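Local structure of ABM domain-containing protein (Caulobacter crescentus, 3BM7) at residues K39-L44 with Y58-S63. The protein is of unknown function but probably acts as an antibiotic biosynthesis monooxygenase, a dimer of ferredoxin-like subunits. Numbering follows the deposited sequence. Where two conformers were deposited one is given.
With EDO (1,2-ethanediol), chain C.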
loop_
_atom_site.group_PDB
_atom_site.type_symbol
_atom_site.label_atom_id
_atom_site.label_comp_id
_atom_site.label_asym_id
_atom_site.label_seq_id
_atom_site.Cartn_x
_atom_site.Cartn_y
_atom_site.Cartn_z
ATOM N N LYS A 39 -0.723 19.360 -4.356
ATOM C CA LYS A 39 -0.322 20.320 -3.334
ATOM C C LYS A 39 -1.123 20.189 -2.053
ATOM O O LYS A 39 -0.537 20.178 -0.967
ATOM C CB LYS A 39 -0.426 21.756 -3.877
ATOM C CG LYS A 39 0.082 22.793 -2.881
ATOM N N VAL A 40 -2.448 20.068 -2.165
ATOM C CA VAL A 40 -3.287 19.904 -0.988
ATOM C C VAL A 40 -2.975 18.571 -0.317
ATOM O O VAL A 40 -2.836 18.498 0.908
ATOM C CB VAL A 40 -4.760 19.932 -1.351
ATOM C CG1 VAL A 40 -5.632 19.617 -0.122
ATOM C CG2 VAL A 40 -5.123 21.300 -1.966
ATOM N N PHE A 41 -2.869 17.508 -1.115
ATOM C CA PHE A 41 -2.602 16.218 -0.526
ATOM C C PHE A 41 -1.243 16.159 0.197
ATOM O O PHE A 41 -1.139 15.597 1.285
ATOM C CB PHE A 41 -2.703 15.066 -1.532
ATOM C CG PHE A 41 -2.860 13.746 -0.840
ATOM C CD1 PHE A 41 -1.771 13.097 -0.307
ATOM C CD2 PHE A 41 -4.110 13.241 -0.605
ATOM C CE1 PHE A 41 -1.957 11.920 0.416
ATOM C CE2 PHE A 41 -4.281 12.057 0.098
ATOM C CZ PHE A 41 -3.192 11.430 0.595
ATOM N N LEU A 42 -0.205 16.688 -0.420
ATOM C CA LEU A 42 1.110 16.633 0.229
ATOM C C LEU A 42 1.170 17.449 1.508
ATOM O O LEU A 42 1.849 17.084 2.454
ATOM C CB LEU A 42 2.218 17.016 -0.743
ATOM C CG LEU A 42 2.482 16.011 -1.864
ATOM C CD1 LEU A 42 3.491 16.548 -2.856
ATOM C CD2 LEU A 42 2.945 14.646 -1.269
ATOM N N ASP A 43 0.452 18.563 1.529
ATOM C CA ASP A 43 0.350 19.364 2.726
ATOM C C ASP A 43 -0.358 18.557 3.828
ATOM O O ASP A 43 0.068 18.564 4.979
ATOM C CB ASP A 43 -0.394 20.651 2.397
ATOM C CG ASP A 43 -0.635 21.497 3.601
ATOM O OD1 ASP A 43 0.236 22.315 3.931
ATOM O OD2 ASP A 43 -1.705 21.350 4.211
ATOM N N LEU A 44 -1.428 17.858 3.470
ATOM C CA LEU A 44 -2.132 16.957 4.396
ATOM C C LEU A 44 -1.177 15.862 4.919
ATOM O O LEU A 44 -1.041 15.615 6.125
ATOM C CB LEU A 44 -3.348 16.328 3.726
ATOM C CG LEU A 44 -4.016 15.179 4.498
ATOM C CD1 LEU A 44 -4.521 15.659 5.893
ATOM C CD2 LEU A 44 -5.109 14.537 3.643
ATOM N N TYR A 58 1.846 6.725 5.124
ATOM C CA TYR A 58 0.881 7.563 4.485
ATOM C C TYR A 58 1.487 8.090 3.202
ATOM O O TYR A 58 2.083 9.160 3.180
ATOM C CB TYR A 58 0.462 8.712 5.425
ATOM C CG TYR A 58 -0.835 9.332 5.052
ATOM C CD1 TYR A 58 -2.041 8.721 5.301
ATOM C CD2 TYR A 58 -0.868 10.585 4.415
ATOM C CE1 TYR A 58 -3.254 9.298 4.939
ATOM C CE2 TYR A 58 -2.045 11.154 4.040
ATOM C CZ TYR A 58 -3.243 10.566 4.325
ATOM O OH TYR A 58 -4.437 11.120 3.953
ATOM N N GLN A 59 1.356 7.340 2.128
ATOM C CA GLN A 59 2.165 7.565 0.938
ATOM C C GLN A 59 1.267 7.682 -0.291
ATOM O O GLN A 59 0.641 6.700 -0.820
ATOM C CB GLN A 59 3.163 6.425 0.730
ATOM C CG GLN A 59 4.022 6.658 -0.498
ATOM C CD GLN A 59 4.884 7.889 -0.329
ATOM O OE1 GLN A 59 5.721 7.983 0.609
ATOM N NE2 GLN A 59 4.702 8.863 -1.226
ATOM N N LEU A 60 1.199 8.909 -0.838
ATOM C CA LEU A 60 0.553 9.133 -2.098
ATOM C C LEU A 60 1.376 8.530 -3.235
ATOM O O LEU A 60 2.587 8.710 -3.289
ATOM C CB LEU A 60 0.441 10.639 -2.363
ATOM C CG LEU A 60 -0.395 11.028 -3.575
ATOM C CD1 LEU A 60 -1.874 10.631 -3.497
ATOM C CD2 LEU A 60 -0.234 12.585 -3.798
ATOM N N THR A 61 0.703 7.846 -4.126
ATOM C CA THR A 61 1.306 7.321 -5.372
ATOM C C THR A 61 0.440 7.576 -6.572
ATOM O O THR A 61 -0.781 7.741 -6.452
ATOM C CB THR A 61 1.571 5.766 -5.274
ATOM O OG1 THR A 61 0.343 5.042 -5.482
ATOM C CG2 THR A 61 2.282 5.402 -3.936
ATOM N N ARG A 62 1.061 7.605 -7.761
ATOM C CA ARG A 62 0.342 7.799 -9.008
ATOM C C ARG A 62 0.259 6.498 -9.792
ATOM O O ARG A 62 1.279 5.805 -9.915
ATOM C CB ARG A 62 1.111 8.786 -9.909
ATOM C CG ARG A 62 1.416 10.111 -9.297
ATOM C CD ARG A 62 1.736 11.169 -10.418
ATOM N NE ARG A 62 2.288 12.402 -9.858
ATOM C CZ ARG A 62 3.563 12.606 -9.568
ATOM N NH1 ARG A 62 4.492 11.689 -9.841
ATOM N NH2 ARG A 62 3.923 13.762 -9.023
ATOM N N SER A 63 -0.901 6.240 -10.387
ATOM C CA SER A 63 -1.035 5.175 -11.359
ATOM C C SER A 63 -0.138 5.404 -12.548
ATOM O O SER A 63 0.074 6.538 -12.962
ATOM C CB SER A 63 -2.480 5.039 -11.795
ATOM O OG SER A 63 -2.639 4.087 -12.843
HETATM C C1 EDO C . -1.931 8.696 -12.473
HETATM O O1 EDO C . -1.385 8.670 -13.782
HETATM C C2 EDO C . -2.333 10.084 -12.048
HETATM O O2 EDO C . -1.338 10.659 -11.235
#
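Helix segment 39-44 lies over strand segment 58-62, the axes of these two segments 9.5 Å apart at closest approach and nearly antiparallel at 158°, so side chains bridge the layers. F41 does most of the bridging: its CG stands anti to the backbone N, and the ring drops between Y58 and L60, the two strand residues that point toward the helix. On one face sits the methyl CD1 of L60, 4.1 Å from the F41 ring centroid and 12° off the ring normal, a CH-pi contact; the other methyl, CD2, lies 3.8 Å from F41 CD1. Against Y58 the geometry is different. The two ring planes are only 6° from parallel, yet with centroids separated by 5.5 Å they are displaced so far that little of one ring lies over the other. The pair meets through F41 CZ and Y58 CE2 at 3.6 Å. L44 reaches the phenol from elsewhere, its CD2 methyl coming to 3.5 Å from Y58 OH near the plane of the ring. Other elements enclose the group: H85 meets the Y58 ring at a steep inclination, L44 also touches Y90 and A94 of helix 89-98, and F41 rests on V72 of the adjoining strand. This is the helix-on-sheet core of a ferredoxin-like fold, where helix 34-51 leads into strand 55-62, one of the two edge strands within the chain. At this edge T61 and R62 pair antiparallel with a strand of the second subunit, continuing the sheet across the dimer interface. Between helix and strand the four touching residues are all buried and their contacts mostly apolar, with Y58 OH touched by carbon from F41 and L44, consistent with close packing and burial of apolar surface, rather than polar bonds between these segments, joining helix to strand.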